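PDB 7PBG: FAD-binding oxidoreductase from Gulosibacter chungangensis, which oxidises 4-ethylphenol and related 4-alkylphenols with a covalently bound FAD, forming products such as 4-vinylphenol. Local coordinates for residues E293-P298 with D303-R308; E407-Q412 with R436-I441; L514-G517 with W522-R525. One frame throughout, in Å; residues are numbered along the deposited sequence.

Contact 1. Residues E293-P298 with D303-R308; sequences EWQTEP and DEAKQR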
loop_
_atom_site.group_PDB
_atom_site.type_symbol
_atom_site.label_atom_id
_atom_site.label_comp_id
_atom_site.label_asym_id
_atom_site.label_seq_id
_atom_site.Cartn_x
_atom_site.Cartn_y
_atom_site.Cartn_z
ATOM N N GLU A 293 43.405 1.870 8.380
ATOM C CA GLU A 293 44.021 0.765 7.585
ATOM C C GLU A 293 44.329 1.291 6.192
ATOM O O GLU A 293 45.213 0.720 5.490
ATOM C CB GLU A 293 43.139 -0.477 7.546
ATOM C CG GLU A 293 42.965 -1.138 8.907
ATOM C CD GLU A 293 42.046 -2.341 8.916
ATOM O OE1 GLU A 293 41.133 -2.409 9.752
ATOM O OE2 GLU A 293 42.313 -3.282 8.136
ATOM N N TRP A 294 43.650 2.355 5.775
ATOM C CA TRP A 294 43.754 2.902 4.405
ATOM C C TRP A 294 44.470 4.250 4.385
ATOM O O TRP A 294 45.150 4.514 3.359
ATOM C CB TRP A 294 42.353 3.038 3.790
ATOM C CG TRP A 294 41.567 1.793 4.033
ATOM C CD1 TRP A 294 40.529 1.607 4.896
ATOM C CD2 TRP A 294 41.849 0.508 3.458
ATOM N NE1 TRP A 294 40.101 0.320 4.855
ATOM C CE2 TRP A 294 40.905 -0.381 3.997
ATOM C CE3 TRP A 294 42.784 0.041 2.541
ATOM C CZ2 TRP A 294 40.868 -1.719 3.637
ATOM C CZ3 TRP A 294 42.776 -1.294 2.215
ATOM C CH2 TRP A 294 41.825 -2.164 2.750
ATOM N N GLN A 295 44.276 5.075 5.394
ATOM C CA GLN A 295 44.779 6.447 5.367
ATOM C C GLN A 295 44.925 6.945 6.793
ATOM O O GLN A 295 43.944 6.892 7.526
ATOM C CB GLN A 295 43.876 7.347 4.523
ATOM C CG GLN A 295 44.186 8.815 4.715
ATOM C CD GLN A 295 43.411 9.668 3.745
ATOM O OE1 GLN A 295 43.225 9.284 2.590
ATOM N NE2 GLN A 295 42.935 10.815 4.236
ATOM N N THR A 296 46.139 7.356 7.172
ATOM C CA THR A 296 46.392 7.885 8.538
ATOM C C THR A 296 46.040 9.366 8.623
ATOM O O THR A 296 45.704 9.806 9.767
ATOM C CB THR A 296 47.831 7.625 9.020
ATOM O OG1 THR A 296 48.762 8.082 8.044
ATOM C CG2 THR A 296 48.118 6.160 9.249
ATOM N N GLU A 297 46.139 10.119 7.527
ATOM C CA GLU A 297 45.847 11.568 7.569
ATOM C C GLU A 297 44.369 11.726 7.889
ATOM O O GLU A 297 43.525 11.078 7.282
ATOM C CB GLU A 297 46.232 12.238 6.253
ATOM C CG GLU A 297 47.729 12.287 5.942
ATOM C CD GLU A 297 48.276 11.021 5.280
ATOM O OE1 GLU A 297 47.482 10.060 5.051
ATOM O OE2 GLU A 297 49.507 10.942 5.083
ATOM N N PRO A 298 43.983 12.584 8.846
ATOM C CA PRO A 298 42.578 12.716 9.247
ATOM C C PRO A 298 41.703 13.509 8.265
ATOM O O PRO A 298 40.468 13.516 8.455
ATOM C CB PRO A 298 42.677 13.484 10.584
ATOM C CG PRO A 298 43.953 14.310 10.426
ATOM C CD PRO A 298 44.890 13.365 9.706
ATOM N N ASP A 303 41.822 9.848 -3.398
ATOM C CA ASP A 303 41.620 8.837 -4.461
ATOM C C ASP A 303 42.562 7.661 -4.204
ATOM O O ASP A 303 42.181 6.514 -4.441
ATOM C CB ASP A 303 41.849 9.439 -5.843
ATOM C CG ASP A 303 40.791 10.460 -6.225
ATOM O OD1 ASP A 303 39.844 10.646 -5.443
ATOM O OD2 ASP A 303 40.936 11.083 -7.291
ATOM N N GLU A 304 43.790 7.934 -3.770
ATOM C CA GLU A 304 44.751 6.839 -3.608
ATOM C C GLU A 304 44.282 5.935 -2.452
ATOM O O GLU A 304 44.450 4.679 -2.579
ATOM C CB GLU A 304 46.158 7.389 -3.380
ATOM C CG GLU A 304 46.726 8.093 -4.602
ATOM C CD GLU A 304 46.255 9.524 -4.842
ATOM O OE1 GLU A 304 46.531 10.033 -5.962
ATOM O OE2 GLU A 304 45.598 10.151 -3.943
ATOM N N ALA A 305 43.718 6.495 -1.384
ATOM C CA ALA A 305 43.199 5.682 -0.249
ATOM C C ALA A 305 42.046 4.814 -0.754
ATOM O O ALA A 305 42.022 3.638 -0.414
ATOM C CB ALA A 305 42.761 6.523 0.940
ATOM N N LYS A 306 41.169 5.346 -1.600
ATOM C CA LYS A 306 40.004 4.569 -2.097
ATOM C C LYS A 306 40.515 3.458 -3.015
ATOM O O LYS A 306 39.966 2.377 -2.972
ATOM C CB LYS A 306 38.994 5.521 -2.739
ATOM C CG LYS A 306 38.388 6.471 -1.717
ATOM C CD LYS A 306 37.601 7.572 -2.389
ATOM C CE LYS A 306 37.037 8.622 -1.452
ATOM N NZ LYS A 306 36.319 9.687 -2.228
ATOM N N GLN A 307 41.537 3.729 -3.792
ATOM C CA GLN A 307 42.135 2.736 -4.705
ATOM C C GLN A 307 42.774 1.641 -3.850
ATOM O O GLN A 307 42.701 0.478 -4.223
ATOM C CB GLN A 307 43.122 3.364 -5.678
ATOM C CG GLN A 307 43.445 2.419 -6.818
ATOM C CD GLN A 307 42.236 2.112 -7.679
ATOM O OE1 GLN A 307 41.565 3.027 -8.170
ATOM N NE2 GLN A 307 41.939 0.836 -7.862
ATOM N N ARG A 308 43.445 1.999 -2.778
ATOM C CA ARG A 308 44.008 0.969 -1.860
ATOM C C ARG A 308 42.882 0.038 -1.373
ATOM O O ARG A 308 43.053 -1.198 -1.339
ATOM C CB ARG A 308 44.751 1.576 -0.663
ATOM C CG ARG A 308 46.050 2.266 -1.031
ATOM C CD ARG A 308 46.840 2.573 0.227
ATOM N NE ARG A 308 46.433 3.785 0.904
ATOM C CZ ARG A 308 46.749 5.016 0.550
ATOM N NH1 ARG A 308 47.515 5.206 -0.514
ATOM N NH2 ARG A 308 46.333 6.056 1.281
#
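The Arg308 chain leaves the helix with CG beside the backbone N and then bends at chi3 (-82°), which turns its guanidinium back toward the preceding loop and onto the carbonyl of Trp294. Trp294 also has CG beside its backbone N (chi1 -46°), which puts the indole against the backbone at Arg308. Trp294 O is gripped side-on by two nitrogens: Arg308 NE donates to it at 2.9 Å, and Arg308 NH2 donates to the same Trp294 O at 2.8 Å. The oxygen lies in the guanidinium plane and both donors lie in the carbonyl plane, an arrangement that fixes the rotation of the arginine head. Over one guanidinium face sit Glu304 O and Ala305 CA, displaced from its centre. The indole and guanidinium planes are only 18° apart, yet the two groups do not stack; the two side chains pass in opposite senses, and the indole instead meets the backbone, Trp294 CZ3 lying 3.6 Å from Arg308 O, obliquely to the ring. The indole also touches Met309, Glu312 and Leu313 of the same helix, and its NE1 is bonded to Ser289.

One turn earlier, the methyl of Ala305 faces the loop and meets the extended Gln295 side chain, with Ala305 CB 3.2 Å from Gln295 OE1 and 3.8 Å from Gln295 CB. The buried amide has partners at both its oxygen and its nitrogen: Gln295 OE1 accepts from Thr302 N, while Gln295 NE2 donates to Glu297 O at 3.1 Å, from above that carbonyl's plane, and to Pro300 O. Far from the flavin, this is local packing in the long loop that joins helix 281-288 to helix 303-313, folded back on the first turns of the latter.

Contact 2. Residues E407-Q412 with R436-I441; sequences EDAAKQ and REMHHI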
loop_
_atom_site.group_PDB
_atom_site.type_symbol
_atom_site.label_atom_id
_atom_site.label_comp_id
_atom_site.label_asym_id
_atom_site.label_seq_id
_atom_site.Cartn_x
_atom_site.Cartn_y
_atom_site.Cartn_z
ATOM N N GLU A 407 22.900 9.552 -15.181
ATOM C CA GLU A 407 23.564 10.860 -15.242
ATOM C C GLU A 407 23.267 11.572 -13.920
ATOM O O GLU A 407 24.217 12.132 -13.309
ATOM C CB GLU A 407 23.087 11.597 -16.495
ATOM C CG GLU A 407 23.530 13.038 -16.548
ATOM C CD GLU A 407 22.824 13.843 -17.622
ATOM O OE1 GLU A 407 22.390 13.239 -18.610
ATOM O OE2 GLU A 407 22.671 15.075 -17.440
ATOM N N ASP A 408 22.021 11.511 -13.436
ATOM C CA ASP A 408 21.663 12.263 -12.207
ATOM C C ASP A 408 22.316 11.560 -10.992
ATOM O O ASP A 408 22.744 12.269 -10.067
ATOM C CB ASP A 408 20.156 12.378 -11.977
ATOM C CG ASP A 408 19.425 13.133 -13.089
ATOM O OD1 ASP A 408 18.175 12.956 -13.171
ATOM O OD2 ASP A 408 20.118 13.861 -13.869
ATOM N N ALA A 409 22.398 10.234 -10.980
ATOM C CA ALA A 409 23.029 9.493 -9.868
ATOM C C ALA A 409 24.463 9.995 -9.742
ATOM O O ALA A 409 24.859 10.343 -8.635
ATOM C CB ALA A 409 22.977 8.000 -10.078
ATOM N N ALA A 410 25.215 10.026 -10.857
ATOM C CA ALA A 410 26.638 10.436 -10.853
ATOM C C ALA A 410 26.761 11.877 -10.390
ATOM O O ALA A 410 27.704 12.172 -9.685
ATOM C CB ALA A 410 27.259 10.226 -12.204
ATOM N N LYS A 411 25.831 12.745 -10.764
ATOM C CA LYS A 411 25.922 14.163 -10.347
ATOM C C LYS A 411 25.683 14.240 -8.848
ATOM O O LYS A 411 26.445 14.963 -8.158
ATOM C CB LYS A 411 24.963 15.098 -11.094
ATOM N N GLN A 412 24.666 13.552 -8.334
ATOM C CA GLN A 412 24.425 13.472 -6.882
ATOM C C GLN A 412 25.680 12.968 -6.178
ATOM O O GLN A 412 26.085 13.577 -5.176
ATOM C CB GLN A 412 23.276 12.532 -6.565
ATOM C CG GLN A 412 21.938 13.169 -6.814
ATOM C CD GLN A 412 20.917 12.546 -5.898
ATOM O OE1 GLN A 412 20.866 12.849 -4.695
ATOM N NE2 GLN A 412 20.130 11.657 -6.463
ATOM N N ARG A 436 10.630 1.528 -9.577
ATOM C CA ARG A 436 10.596 2.649 -10.551
ATOM C C ARG A 436 11.250 3.897 -9.982
ATOM O O ARG A 436 11.375 4.859 -10.739
ATOM C CB ARG A 436 9.157 3.032 -10.910
ATOM C CG ARG A 436 8.377 1.917 -11.586
ATOM C CD ARG A 436 6.880 2.207 -11.643
ATOM N NE ARG A 436 6.240 1.320 -12.585
ATOM C CZ ARG A 436 5.897 0.065 -12.374
ATOM N NH1 ARG A 436 6.106 -0.520 -11.214
ATOM N NH2 ARG A 436 5.346 -0.634 -13.350
ATOM N N GLU A 437 11.735 3.837 -8.758
ATOM C CA GLU A 437 12.273 5.050 -8.099
ATOM C C GLU A 437 13.725 4.804 -7.780
ATOM O O GLU A 437 14.101 3.623 -7.581
ATOM C CB GLU A 437 11.422 5.426 -6.886
ATOM C CG GLU A 437 11.765 4.741 -5.579
ATOM C CD GLU A 437 11.505 3.267 -5.407
ATOM O OE1 GLU A 437 11.229 2.573 -6.418
ATOM O OE2 GLU A 437 11.701 2.787 -4.274
ATOM N N MET A 438 14.488 5.897 -7.680
ATOM C CA MET A 438 15.915 5.798 -7.308
ATOM C C MET A 438 16.097 6.475 -5.952
ATOM O O MET A 438 15.691 7.613 -5.750
ATOM C CB MET A 438 16.834 6.426 -8.367
ATOM C CG MET A 438 18.350 6.175 -8.111
ATOM S SD MET A 438 19.280 6.767 -9.534
ATOM C CE MET A 438 19.140 8.541 -9.280
ATOM N N HIS A 439 16.734 5.749 -5.034
ATOM C CA HIS A 439 17.262 6.287 -3.777
ATOM C C HIS A 439 18.766 6.525 -3.858
ATOM O O HIS A 439 19.529 5.680 -4.395
ATOM C CB HIS A 439 16.978 5.293 -2.641
ATOM C CG HIS A 439 15.552 4.915 -2.538
ATOM N ND1 HIS A 439 14.687 5.549 -1.656
ATOM C CD2 HIS A 439 14.823 3.982 -3.185
ATOM C CE1 HIS A 439 13.487 5.011 -1.754
ATOM N NE2 HIS A 439 13.551 4.051 -2.684
ATOM N N HIS A 440 19.164 7.648 -3.301
ATOM C CA HIS A 440 20.557 7.982 -2.957
ATOM C C HIS A 440 20.647 7.921 -1.450
ATOM O O HIS A 440 20.000 8.731 -0.781
ATOM C CB HIS A 440 20.970 9.317 -3.554
ATOM C CG HIS A 440 22.249 9.834 -3.017
ATOM N ND1 HIS A 440 22.528 11.173 -3.011
ATOM C CD2 HIS A 440 23.329 9.198 -2.506
ATOM C CE1 HIS A 440 23.735 11.368 -2.488
ATOM N NE2 HIS A 440 24.255 10.153 -2.191
ATOM N N ILE A 441 21.360 6.952 -0.903
ATOM C CA ILE A 441 21.586 6.909 0.565
ATOM C C ILE A 441 22.988 7.463 0.866
ATOM O O ILE A 441 23.982 6.891 0.432
ATOM C CB ILE A 441 21.448 5.485 1.110
ATOM C CG1 ILE A 441 20.158 4.780 0.645
ATOM C CG2 ILE A 441 21.604 5.546 2.607
ATOM C CD1 ILE A 441 18.905 5.610 0.729
HETATM O O HOH W 1 17.855 10.218 -5.465
#
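Helix-on-sheet packing in the FAD-linked oxidase C-terminal domain brings Gln412 and Ala409 of helix 406-422 against His440 and Met438 of strand 438-447, part of a large antiparallel sheet. The two short segments run nearly parallel, their axes 13° apart and 10.1 Å from each other at closest approach. Met438 and His440 both turn their side chains to the helix. His440 ND1 donates to Gln412 OE1 at 2.9 Å, with an N-H...O angle of 155°. The amide stands almost perpendicular to the imidazole, and the donor reaches the oxygen from well above the carbonyl plane. With CG anti to the backbone N (chi1 168°), His440 extends alongside Gln412, and its NE2 is bonded to Tyr427, while Phe431 stacks on the ring; the imidazole is therefore held at both nitrogens. A leucine in its place would probably leave both the Gln412 carbonyl oxygen and the Tyr427 hydroxyl without their mate in this buried layer.

One turn earlier on the helix, the contact is apolar. Met438, extended as far as its sulfur, brings SD to 3.9 Å from Ala409 CB, and the bend at chi3 folds its methyl CE against the same alanine; Met259 of helix 255-266 touches both residues. The amide nitrogen has a water as partner: Gln412 NE2 donates to it at 2.9 Å, and the water makes a weak 3.4 Å bond to Met438 O.

Contact 3. Residues L514-G517 with W522-R525; sequences LNPG and WPER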
loop_
_atom_site.group_PDB
_atom_site.type_symbol
_atom_site.label_atom_id
_atom_site.label_comp_id
_atom_site.label_asym_id
_atom_site.label_seq_id
_atom_site.Cartn_x
_atom_site.Cartn_y
_atom_site.Cartn_z
ATOM N N LEU A 514 0.904 13.436 21.429
ATOM C CA LEU A 514 1.878 12.504 20.794
ATOM C C LEU A 514 2.982 13.253 20.048
ATOM O O LEU A 514 2.648 14.004 19.083
ATOM C CB LEU A 514 1.145 11.528 19.884
ATOM C CG LEU A 514 0.133 10.632 20.583
ATOM C CD1 LEU A 514 -0.345 9.544 19.615
ATOM C CD2 LEU A 514 0.720 9.944 21.827
ATOM N N ASN A 515 4.233 13.028 20.494
ATOM C CA ASN A 515 5.537 13.434 19.900
ATOM C C ASN A 515 5.343 14.604 18.953
ATOM O O ASN A 515 5.431 14.485 17.756
ATOM C CB ASN A 515 6.252 12.298 19.142
ATOM C CG ASN A 515 7.743 12.502 18.934
ATOM O OD1 ASN A 515 8.406 13.262 19.653
ATOM N ND2 ASN A 515 8.301 11.799 17.937
ATOM N N PRO A 516 5.057 15.784 19.508
ATOM C CA PRO A 516 4.781 16.942 18.678
ATOM C C PRO A 516 5.959 17.259 17.741
ATOM O O PRO A 516 7.089 17.264 18.170
ATOM C CB PRO A 516 4.516 18.012 19.742
ATOM C CG PRO A 516 4.066 17.280 20.952
ATOM C CD PRO A 516 4.909 16.030 20.941
ATOM N N GLY A 517 5.658 17.620 16.504
ATOM C CA GLY A 517 6.671 18.001 15.516
ATOM C C GLY A 517 7.189 16.840 14.688
ATOM O O GLY A 517 7.995 17.096 13.786
ATOM N N TRP A 522 2.935 19.606 13.731
ATOM C CA TRP A 522 2.816 20.277 15.043
ATOM C C TRP A 522 1.342 20.400 15.394
ATOM O O TRP A 522 0.531 20.779 14.561
ATOM C CB TRP A 522 3.522 21.627 15.071
ATOM C CG TRP A 522 4.999 21.565 14.876
ATOM C CD1 TRP A 522 5.695 21.662 13.701
ATOM C CD2 TRP A 522 5.976 21.276 15.894
ATOM N NE1 TRP A 522 7.037 21.533 13.934
ATOM C CE2 TRP A 522 7.247 21.271 15.259
ATOM C CE3 TRP A 522 5.908 21.087 17.280
ATOM C CZ2 TRP A 522 8.431 21.051 15.964
ATOM C CZ3 TRP A 522 7.075 20.853 17.965
ATOM C CH2 TRP A 522 8.317 20.834 17.318
ATOM N N PRO A 523 0.958 20.049 16.628
ATOM C CA PRO A 523 -0.411 20.213 17.084
ATOM C C PRO A 523 -0.731 21.692 17.282
ATOM O O PRO A 523 0.180 22.504 17.473
ATOM C CB PRO A 523 -0.446 19.486 18.430
ATOM C CG PRO A 523 0.968 19.668 18.934
ATOM C CD PRO A 523 1.847 19.567 17.699
ATOM N N GLU A 524 -2.020 21.992 17.142
ATOM C CA GLU A 524 -2.553 23.374 17.164
ATOM C C GLU A 524 -2.008 24.158 18.364
ATOM O O GLU A 524 -1.654 25.334 18.152
ATOM C CB GLU A 524 -4.082 23.376 17.220
ATOM C CG GLU A 524 -4.644 24.771 17.014
ATOM C CD GLU A 524 -6.107 24.858 16.619
ATOM O OE1 GLU A 524 -6.923 24.196 17.269
ATOM O OE2 GLU A 524 -6.427 25.613 15.668
ATOM N N ARG A 525 -1.837 23.528 19.537
ATOM C CA ARG A 525 -1.442 24.282 20.755
ATOM C C ARG A 525 0.007 24.800 20.607
ATOM O O ARG A 525 0.354 25.790 21.291
ATOM C CB ARG A 525 -1.662 23.449 22.019
ATOM C CG ARG A 525 -0.736 22.248 22.128
ATOM C CD ARG A 525 -1.055 21.396 23.335
ATOM N NE ARG A 525 -0.111 20.286 23.353
ATOM C CZ ARG A 525 1.164 20.356 23.734
ATOM N NH1 ARG A 525 1.669 21.465 24.240
ATOM N NH2 ARG A 525 1.943 19.295 23.623
#
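Pro516 and Gly517, at the end of the sequence Leu514-Asn515-Pro516-Gly517, meet Trp522, Pro523 and Arg525 as the chain doubles back. The two preceding residues anchor the loop in the fold: Leu514 O accepts from Lys505 of helix 492-508, while Asn515 pairs its backbone with Leu81 and takes Met98 N on its OD1. At Pro516 the pyrrolidine lies against the second proline, Pro516 CB being 3.7 Å from Pro523 CD. Pro516 CG touches the head of Arg525 obliquely, Arg525 NH2 lying 4.0 Å from it; the extended arginine chain takes its guanidinium there, and its polar end is bonded to Gly512 O and Asn511 O. The Pro516 carbonyl carbon lies over the indole nearer its rim, and its oxygen is 3.6 Å from Trp522 CZ3.

Gly517 is placed over the middle of the ring. Its CA stands 3.3 Å from the centroid of the Trp522 six-membered ring and 11° off the normal, a CH-pi contact on the face. The indole NE1 is bonded to Asp484. A CB at Gly517 would probably collide with Trp522 CZ2, and at this backbone conformation (phi 90°) would also be pressed against the carbonyl oxygen of Pro516. With no hydrogen bond directly joining the two segments, the contact rests on close shape fit and a CH-pi attraction, and the approach is possible because Gly517 has no CB to come between backbone and ring.

How the contacts relate
The three contacts follow one another along the chain without touching. Contacts 1 and 2 are nearest, their centres about 26 Å and their closest atoms about 11 Å apart; the centre of contact 3 is about 46 Å from that of contact 1 and about 33 Å from that of contact 2. In contact 2 the side chain of His440 is about 14 Å from FAD, and in contact 3 that of Pro516 is about 11 Å from it and about 7 Å from the side chain of the FAD-binding His82. Contact 1 is peripheral, its centre about 29 Å from that of the chain. Only contact 2 adjoins the second subunit, hydrogen-bonded by Arg436.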